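Local coordinates for protein putative branched-chain amino acid aminotransferase IlvE (Streptococcus mutans, PDB 4DQN) that probably transfers amino groups between branched-chain amino acids and 2-oxoglutarate with the help of pyridoxal 5'-phosphate, serving isoleucine and leucine biosynthesis, at residues N229-T234 and P316-L321; L257-H262 and D323-I328; D210-D215 and S294-V299. All coordinates share one frame; numbering follows the deposited sequence.

Interaction 1 (N229-T234 and P316-L321)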
loop_
_atom_site.group_PDB
_atom_site.type_symbol
_atom_site.label_atom_id
_atom_site.label_comp_id
_atom_site.label_asym_id
_atom_site.label_seq_id
_atom_site.Cartn_x
_atom_site.Cartn_y
_atom_site.Cartn_z
ATOM N N ASN A 229 7.373 -3.872 17.324
ATOM C CA ASN A 229 8.758 -4.370 17.337
ATOM C C ASN A 229 8.923 -5.546 18.299
ATOM O O ASN A 229 8.182 -5.649 19.270
ATOM C CB ASN A 229 9.737 -3.262 17.737
ATOM C CG ASN A 229 9.989 -2.255 16.621
ATOM O OD1 ASN A 229 10.639 -1.235 16.832
ATOM N ND2 ASN A 229 9.463 -2.528 15.440
ATOM N N PHE A 230 9.884 -6.427 18.018
ATOM C CA PHE A 230 10.232 -7.538 18.900
ATOM C C PHE A 230 11.386 -7.088 19.795
ATOM O O PHE A 230 12.238 -6.292 19.371
ATOM C CB PHE A 230 10.665 -8.762 18.065
ATOM C CG PHE A 230 11.131 -9.955 18.891
ATOM C CD1 PHE A 230 12.472 -10.087 19.277
ATOM C CD2 PHE A 230 10.232 -10.944 19.268
ATOM C CE1 PHE A 230 12.895 -11.185 20.034
ATOM C CE2 PHE A 230 10.647 -12.047 20.023
ATOM C CZ PHE A 230 11.977 -12.171 20.401
ATOM N N PHE A 231 11.405 -7.570 21.035
ATOM C CA PHE A 231 12.582 -7.412 21.891
ATOM C C PHE A 231 12.780 -8.696 22.691
ATOM O O PHE A 231 11.818 -9.376 23.043
ATOM C CB PHE A 231 12.492 -6.174 22.818
ATOM C CG PHE A 231 11.497 -6.317 23.956
ATOM C CD1 PHE A 231 10.186 -5.873 23.810
ATOM C CD2 PHE A 231 11.874 -6.891 25.166
ATOM C CE1 PHE A 231 9.269 -6.003 24.846
ATOM C CE2 PHE A 231 10.961 -7.037 26.203
ATOM C CZ PHE A 231 9.658 -6.591 26.045
ATOM N N GLY A 232 14.035 -9.042 22.957
ATOM C CA GLY A 232 14.310 -10.178 23.813
ATOM C C GLY A 232 15.228 -9.786 24.954
ATOM O O GLY A 232 16.031 -8.856 24.825
ATOM N N ILE A 233 15.101 -10.487 26.078
ATOM C CA ILE A 233 16.009 -10.295 27.203
ATOM C C ILE A 233 16.823 -11.569 27.393
ATOM O O ILE A 233 16.253 -12.650 27.532
ATOM C CB ILE A 233 15.251 -9.959 28.506
ATOM C CG1 ILE A 233 14.969 -8.461 28.583
ATOM C CG2 ILE A 233 16.095 -10.265 29.716
ATOM C CD1 ILE A 233 13.856 -8.027 27.754
ATOM N N THR A 234 18.152 -11.447 27.384
ATOM C CA THR A 234 19.031 -12.608 27.581
ATOM C C THR A 234 19.254 -12.892 29.064
ATOM O O THR A 234 18.941 -12.052 29.909
ATOM C CB THR A 234 20.404 -12.381 26.939
ATOM O OG1 THR A 234 21.112 -11.369 27.669
ATOM C CG2 THR A 234 20.251 -11.944 25.497
ATOM N N PRO A 316 10.049 -10.801 35.084
ATOM C CA PRO A 316 10.434 -9.680 35.942
ATOM C C PRO A 316 11.016 -8.492 35.190
ATOM O O PRO A 316 10.718 -7.354 35.564
ATOM C CB PRO A 316 11.513 -10.292 36.855
ATOM C CG PRO A 316 11.949 -11.564 36.164
ATOM C CD PRO A 316 10.695 -12.056 35.509
ATOM N N VAL A 317 11.848 -8.734 34.179
ATOM C CA VAL A 317 12.512 -7.635 33.482
ATOM C C VAL A 317 11.490 -6.898 32.622
ATOM O O VAL A 317 11.476 -5.661 32.580
ATOM C CB VAL A 317 13.710 -8.130 32.623
ATOM C CG1 VAL A 317 14.325 -6.976 31.821
ATOM C CG2 VAL A 317 14.764 -8.794 33.505
ATOM N N THR A 318 10.627 -7.662 31.952
ATOM C CA THR A 318 9.515 -7.080 31.201
ATOM C C THR A 318 8.663 -6.220 32.137
ATOM O O THR A 318 8.330 -5.080 31.819
ATOM C CB THR A 318 8.631 -8.162 30.533
ATOM O OG1 THR A 318 9.407 -8.888 29.568
ATOM C CG2 THR A 318 7.438 -7.526 29.818
ATOM N N HIS A 319 8.331 -6.765 33.304
ATOM C CA HIS A 319 7.550 -6.019 34.291
ATOM C C HIS A 319 8.206 -4.697 34.663
ATOM O O HIS A 319 7.538 -3.668 34.760
ATOM C CB HIS A 319 7.364 -6.853 35.559
ATOM C CG HIS A 319 6.047 -7.559 35.637
ATOM N ND1 HIS A 319 5.930 -8.933 35.584
ATOM C CD2 HIS A 319 4.791 -7.080 35.796
ATOM C CE1 HIS A 319 4.655 -9.267 35.686
ATOM N NE2 HIS A 319 3.943 -8.163 35.814
ATOM N N LYS A 320 9.517 -4.733 34.874
ATOM C CA LYS A 320 10.269 -3.559 35.315
ATOM C C LYS A 320 10.319 -2.480 34.246
ATOM O O LYS A 320 10.216 -1.292 34.542
ATOM C CB LYS A 320 11.700 -3.959 35.700
ATOM C CG LYS A 320 11.855 -4.399 37.150
ATOM C CD LYS A 320 13.094 -5.272 37.325
ATOM C CE LYS A 320 14.286 -4.717 36.553
ATOM N NZ LYS A 320 15.431 -5.693 36.489
ATOM N N LEU A 321 10.506 -2.901 33.002
ATOM C CA LEU A 321 10.538 -1.972 31.877
ATOM C C LEU A 321 9.164 -1.361 31.655
ATOM O O LEU A 321 9.053 -0.160 31.389
ATOM C CB LEU A 321 11.005 -2.689 30.603
ATOM C CG LEU A 321 12.466 -3.146 30.604
ATOM C CD1 LEU A 321 12.749 -4.094 29.434
ATOM C CD2 LEU A 321 13.373 -1.955 30.528
#

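Interaction 2 (L257-H262 and D323-I328)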
loop_
_atom_site.group_PDB
_atom_site.type_symbol
_atom_site.label_atom_id
_atom_site.label_comp_id
_atom_site.label_asym_id
_atom_site.label_seq_id
_atom_site.Cartn_x
_atom_site.Cartn_y
_atom_site.Cartn_z
ATOM N N LEU A 257 14.937 0.855 24.687
ATOM C CA LEU A 257 16.392 0.832 24.533
ATOM C C LEU A 257 17.040 1.810 25.503
ATOM O O LEU A 257 18.010 1.485 26.207
ATOM C CB LEU A 257 16.740 1.276 23.116
ATOM C CG LEU A 257 17.470 0.378 22.112
ATOM C CD1 LEU A 257 17.606 -1.054 22.574
ATOM C CD2 LEU A 257 16.774 0.453 20.758
ATOM N N TYR A 258 16.501 3.024 25.507
ATOM C CA TYR A 258 17.011 4.109 26.326
ATOM C C TYR A 258 16.864 3.781 27.807
ATOM O O TYR A 258 17.832 3.866 28.559
ATOM C CB TYR A 258 16.261 5.396 25.983
ATOM C CG TYR A 258 16.795 6.639 26.647
ATOM C CD1 TYR A 258 16.510 6.926 27.978
ATOM C CD2 TYR A 258 17.561 7.544 25.936
ATOM C CE1 TYR A 258 16.996 8.068 28.581
ATOM C CE2 TYR A 258 18.052 8.689 26.531
ATOM C CZ TYR A 258 17.762 8.949 27.849
ATOM O OH TYR A 258 18.240 10.101 28.437
ATOM N N LEU A 259 15.660 3.400 28.228
ATOM C CA LEU A 259 15.408 3.150 29.651
ATOM C C LEU A 259 16.175 1.933 30.157
ATOM O O LEU A 259 16.730 1.966 31.254
ATOM C CB LEU A 259 13.911 3.000 29.933
ATOM C CG LEU A 259 13.070 4.233 29.588
ATOM C CD1 LEU A 259 11.591 3.969 29.807
ATOM C CD2 LEU A 259 13.537 5.440 30.411
ATOM N N ALA A 260 16.227 0.871 29.359
ATOM C CA ALA A 260 16.997 -0.318 29.730
ATOM C C ALA A 260 18.432 0.045 30.119
ATOM O O ALA A 260 18.955 -0.424 31.139
ATOM C CB ALA A 260 16.992 -1.337 28.590
ATOM N N GLU A 261 19.067 0.885 29.307
ATOM C CA GLU A 261 20.431 1.324 29.587
ATOM C C GLU A 261 20.484 2.309 30.749
ATOM O O GLU A 261 21.167 2.068 31.748
ATOM C CB GLU A 261 21.072 1.964 28.343
ATOM C CG GLU A 261 22.524 2.436 28.565
ATOM C CD GLU A 261 23.160 3.044 27.326
ATOM O OE1 GLU A 261 22.591 2.904 26.219
ATOM O OE2 GLU A 261 24.236 3.666 27.455
ATOM N N HIS A 262 19.762 3.422 30.624
ATOM C CA HIS A 262 19.979 4.557 31.530
ATOM C C HIS A 262 19.268 4.450 32.880
ATOM O O HIS A 262 19.572 5.205 33.810
ATOM C CB HIS A 262 19.647 5.877 30.817
ATOM C CG HIS A 262 20.507 6.138 29.618
ATOM N ND1 HIS A 262 21.869 6.330 29.711
ATOM C CD2 HIS A 262 20.206 6.215 28.298
ATOM C CE1 HIS A 262 22.369 6.524 28.501
ATOM N NE2 HIS A 262 21.381 6.458 27.627
ATOM N N ASP A 323 6.650 -0.998 33.897
ATOM C CA ASP A 323 6.364 -0.076 34.998
ATOM C C ASP A 323 7.066 1.269 34.809
ATOM O O ASP A 323 6.460 2.332 34.996
ATOM C CB ASP A 323 6.755 -0.705 36.349
ATOM C CG ASP A 323 5.808 -1.811 36.769
ATOM O OD1 ASP A 323 4.731 -1.936 36.141
ATOM O OD2 ASP A 323 6.121 -2.546 37.735
ATOM N N GLU A 324 8.332 1.228 34.406
ATOM C CA GLU A 324 9.122 2.450 34.244
ATOM C C GLU A 324 8.676 3.276 33.037
ATOM O O GLU A 324 8.585 4.502 33.119
ATOM C CB GLU A 324 10.616 2.110 34.147
ATOM C CG GLU A 324 11.549 3.319 34.183
ATOM C CD GLU A 324 11.857 3.805 35.594
ATOM O OE1 GLU A 324 11.304 3.254 36.575
ATOM O OE2 GLU A 324 12.664 4.748 35.726
ATOM N N LEU A 325 8.400 2.622 31.914
ATOM C CA LEU A 325 7.963 3.362 30.725
ATOM C C LEU A 325 6.595 4.011 30.927
ATOM O O LEU A 325 6.432 5.205 30.666
ATOM C CB LEU A 325 7.930 2.459 29.487
ATOM C CG LEU A 325 7.382 3.091 28.199
ATOM C CD1 LEU A 325 8.280 4.227 27.732
ATOM C CD2 LEU A 325 7.213 2.036 27.091
ATOM N N THR A 326 5.618 3.233 31.394
ATOM C CA THR A 326 4.277 3.768 31.620
ATOM C C THR A 326 4.286 4.809 32.747
ATOM O O THR A 326 3.566 5.811 32.682
ATOM C CB THR A 326 3.232 2.661 31.909
ATOM O OG1 THR A 326 3.638 1.886 33.045
ATOM C CG2 THR A 326 3.080 1.742 30.712
ATOM N N GLY A 327 5.118 4.599 33.765
ATOM C CA GLY A 327 5.246 5.590 34.827
ATOM C C GLY A 327 5.659 6.944 34.272
ATOM O O GLY A 327 5.116 7.989 34.644
ATOM N N ILE A 328 6.623 6.922 33.366
ATOM C CA ILE A 328 7.098 8.139 32.730
ATOM C C ILE A 328 6.003 8.768 31.878
ATOM O O ILE A 328 5.778 9.982 31.936
ATOM C CB ILE A 328 8.327 7.844 31.855
ATOM C CG1 ILE A 328 9.531 7.541 32.748
ATOM C CG2 ILE A 328 8.646 9.028 30.928
ATOM C CD1 ILE A 328 10.652 6.827 32.019
#

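Interaction 3 (D210-D215 and S294-V299)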
loop_
_atom_site.group_PDB
_atom_site.type_symbol
_atom_site.label_atom_id
_atom_site.label_comp_id
_atom_site.label_asym_id
_atom_site.label_seq_id
_atom_site.Cartn_x
_atom_site.Cartn_y
_atom_site.Cartn_z
ATOM N N ASP A 210 -1.080 -12.640 16.520
ATOM C CA ASP A 210 -0.603 -12.055 15.276
ATOM C C ASP A 210 0.539 -12.904 14.730
ATOM O O ASP A 210 0.920 -13.919 15.327
ATOM C CB ASP A 210 -0.124 -10.618 15.512
ATOM C CG ASP A 210 -0.292 -9.732 14.287
ATOM O OD1 ASP A 210 -0.326 -10.264 13.150
ATOM O OD2 ASP A 210 -0.381 -8.499 14.460
ATOM N N VAL A 211 1.069 -12.486 13.588
ATOM C CA VAL A 211 2.204 -13.147 12.970
ATOM C C VAL A 211 3.498 -12.412 13.344
ATOM O O VAL A 211 3.510 -11.177 13.453
ATOM C CB VAL A 211 2.004 -13.237 11.417
ATOM C CG1 VAL A 211 3.316 -13.145 10.665
ATOM C CG2 VAL A 211 1.276 -14.521 11.045
ATOM N N ILE A 212 4.567 -13.166 13.606
ATOM C CA ILE A 212 5.912 -12.589 13.659
ATOM C C ILE A 212 6.555 -12.831 12.294
ATOM O O ILE A 212 6.655 -13.970 11.839
ATOM C CB ILE A 212 6.764 -13.207 14.787
ATOM C CG1 ILE A 212 6.223 -12.775 16.151
ATOM C CG2 ILE A 212 8.211 -12.783 14.682
ATOM C CD1 ILE A 212 6.951 -13.433 17.320
ATOM N N TYR A 213 6.948 -11.752 11.628
ATOM C CA TYR A 213 7.503 -11.830 10.285
ATOM C C TYR A 213 9.008 -11.964 10.352
ATOM O O TYR A 213 9.639 -11.371 11.219
ATOM C CB TYR A 213 7.152 -10.563 9.497
ATOM C CG TYR A 213 5.673 -10.389 9.283
ATOM C CD1 TYR A 213 4.906 -9.648 10.173
ATOM C CD2 TYR A 213 5.041 -10.975 8.196
ATOM C CE1 TYR A 213 3.552 -9.491 9.982
ATOM C CE2 TYR A 213 3.690 -10.830 7.996
ATOM C CZ TYR A 213 2.949 -10.091 8.888
ATOM O OH TYR A 213 1.597 -9.958 8.679
ATOM N N LEU A 214 9.589 -12.730 9.430
ATOM C CA LEU A 214 11.042 -12.851 9.356
ATOM C C LEU A 214 11.557 -12.008 8.198
ATOM O O LEU A 214 10.764 -11.487 7.405
ATOM C CB LEU A 214 11.472 -14.308 9.185
ATOM C CG LEU A 214 10.877 -15.304 10.174
ATOM C CD1 LEU A 214 11.569 -16.651 10.061
ATOM C CD2 LEU A 214 10.982 -14.748 11.595
ATOM N N ASP A 215 12.875 -11.859 8.102
ATOM C CA ASP A 215 13.460 -11.016 7.060
ATOM C C ASP A 215 13.083 -11.576 5.688
ATOM O O ASP A 215 13.186 -12.782 5.460
ATOM C CB ASP A 215 14.977 -10.877 7.241
ATOM C CG ASP A 215 15.723 -12.144 6.908
ATOM O OD1 ASP A 215 15.700 -13.083 7.734
ATOM O OD2 ASP A 215 16.344 -12.193 5.822
ATOM N N SER A 294 3.525 -5.987 24.855
ATOM C CA SER A 294 2.740 -7.213 24.844
ATOM C C SER A 294 3.698 -8.362 25.103
ATOM O O SER A 294 4.449 -8.744 24.209
ATOM C CB SER A 294 2.052 -7.422 23.491
ATOM O OG SER A 294 1.220 -6.323 23.161
ATOM N N PRO A 295 3.688 -8.907 26.330
ATOM C CA PRO A 295 4.582 -10.027 26.661
ATOM C C PRO A 295 4.299 -11.233 25.772
ATOM O O PRO A 295 3.129 -11.555 25.509
ATOM C CB PRO A 295 4.210 -10.357 28.114
ATOM C CG PRO A 295 3.586 -9.077 28.659
ATOM C CD PRO A 295 2.840 -8.513 27.471
ATOM N N ILE A 296 5.349 -11.884 25.287
ATOM C CA ILE A 296 5.148 -13.070 24.464
ATOM C C ILE A 296 5.252 -14.305 25.348
ATOM O O ILE A 296 6.250 -14.491 26.049
ATOM C CB ILE A 296 6.159 -13.132 23.286
ATOM C CG1 ILE A 296 5.864 -12.005 22.291
ATOM C CG2 ILE A 296 6.107 -14.490 22.593
ATOM C CD1 ILE A 296 6.982 -11.733 21.284
ATOM N N GLY A 297 4.203 -15.121 25.345
ATOM C CA GLY A 297 4.229 -16.387 26.052
ATOM C C GLY A 297 5.048 -17.353 25.224
ATOM O O GLY A 297 6.194 -17.667 25.558
ATOM N N GLY A 298 4.463 -17.793 24.115
ATOM C CA GLY A 298 5.141 -18.710 23.222
ATOM C C GLY A 298 5.068 -18.278 21.771
ATOM O O GLY A 298 4.169 -17.529 21.363
ATOM N N VAL A 299 6.028 -18.750 20.987
ATOM C CA VAL A 299 6.037 -18.508 19.554
ATOM C C VAL A 299 5.995 -19.863 18.836
ATOM O O VAL A 299 6.791 -20.755 19.145
ATOM C CB VAL A 299 7.284 -17.705 19.123
ATOM C CG1 VAL A 299 7.379 -17.655 17.611
ATOM C CG2 VAL A 299 7.209 -16.281 19.678
#

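Interaction 1 (N229-T234 and P316-L321)
A helix laid on the outer face of a beta sheet joins Phe231 and Ile233 of strand 229-234 to Val317, Thr318 and Leu321, on the first turns of helix 316-329. The axes come to 9.8 Å at 124°, so the helix runs slantwise across the strand. Spaced two apart, Phe231 and Ile233 share one face of the strand. The closest touch is Ile233 CG1 against Val317 CG1 at 3.6 Å, with the two branched side chains crossing at a slant. With CG1 beside its own backbone N (chi1 -85°) and a bent second torsion, Ile233 turns CD1 back until it lies in the plane of the Phe231 ring, at the edge; Leu321 CD1 stands 4.4 Å from this same Ile233 CD1. Thr318 OG1 also comes to the ring edge, 4.1 Å from Phe231 CE2, a packing contact, while the hydroxyl itself is hydrogen-bonded to Glu283. That carboxylate also takes the backbone N of Val317, and so fixes the start of the helix to strand 281-288. Strand 238-241 flanks the site on the other side of strand 228-234, and its Phe239 meets Phe231, Ile233 and Leu321 together.

Interaction 2 (L257-H262 and D323-I328)
Leu259 makes every contact of segment 257-262 with segment 323-328, and its course shows how one leucine can join two helices. CB leaves the backbone in the direction of the other helix and CG extends the reach; neither makes a close contact there. The work falls to the two methyls. With CG placed beside the backbone N and opposite the carbonyl carbon (chi1 -61°), and one branch extended, CD1 goes furthest forward. It settles over the backbone of Leu325, 3.8 Å from Leu325 CA, and reaches the side chain as well, with Leu325 CD1 lying 3.9 Å from Leu259 CD1. Glu324 borders the same methyl more loosely, its CG 4.4 Å from Leu259 CD1. The second branch, CD2, touches Ile328 CD1 at 3.6 Å, and that methyl is nearly as near to Leu259 CD1, so the leucine and isoleucine meet tip to tip.

These partners stand one and four positions on from Glu324, which places them along one face of the helix. The carboxylate of Glu324 turns to a salt bridge with Arg263, leaving its aliphatic part beside the leucine. Leu325 continues onto Thr252, Ser255 and Leu256 of helix 251-262, while Ile328 also packs on Val333 and Ala335. With the axes 10.6 Å apart at 113°, this is a steep helix-helix crossing built around one inserted leucine, in the layer packed against the sheet, where Leu257 and Ala260 of the first helix rest on Phe239 of strand 238-241.

Interaction 3 (D210-D215 and S294-V299)
Ile212 packs against Val299 and Ile296 across the inside of a closed ring of strands, the pseudobarrel of the class IV aminotransferase fold. Strands 211-214 and 292-301 are not paired with each other; strand 168-172 lies between them and runs parallel to both. The contact therefore spans an intervening strand, and its backbones stay well apart, the CA atoms of Ile212 and Val299 being 8.4 Å from each other. All three residues are buried, and apolar side chains alone bridge the distance. Ile212 also rests on Ile222 and Val225 of the next strand, whereas its neighbours Val211 and Tyr213 face the other way, onto helix 190-205. On the partner strand, Ile296 and Val299 both point toward Ile212 although they are three residues apart. A local kink at Gly297, whose phi/psi of -77°/-73° leave the extended region, accounts for this spacing. Gly298 N is hydrogen-bonded to the Asn169 side chain, tying the irregular stretch to the strand between. Ile212 spends a single methyl on both partners: CD1 stands 4.3 Å from Ile296 CD1, and the side chains of Ile212 and Val299 cross at about a right angle, Ile212 CD1 lying 3.7 Å from Val299 CG2.

How the interactions relate
The three contacts form a series from the inside of the strand ring outward through its helical layer. Interaction 3 lies within the ring of strands, interaction 1 fixes a helix to the outside of that sheet, and interaction 2 adds a second helix. Interactions 1 and 3 have centres about 13 Å apart, and Phe230 CE2 joins them by touching Ile296 CD1 at 3.9 Å. Interactions 1 and 2, centres about 11 Å apart, share helix 316-329; interactions 2 and 3, centres about 22 Å apart, do not touch. Along the chain the first segments come in the order 3, 1, 2 and the second segments repeat it, so all three connections cross and residues 210-262 are packed repeatedly on residues 294-328.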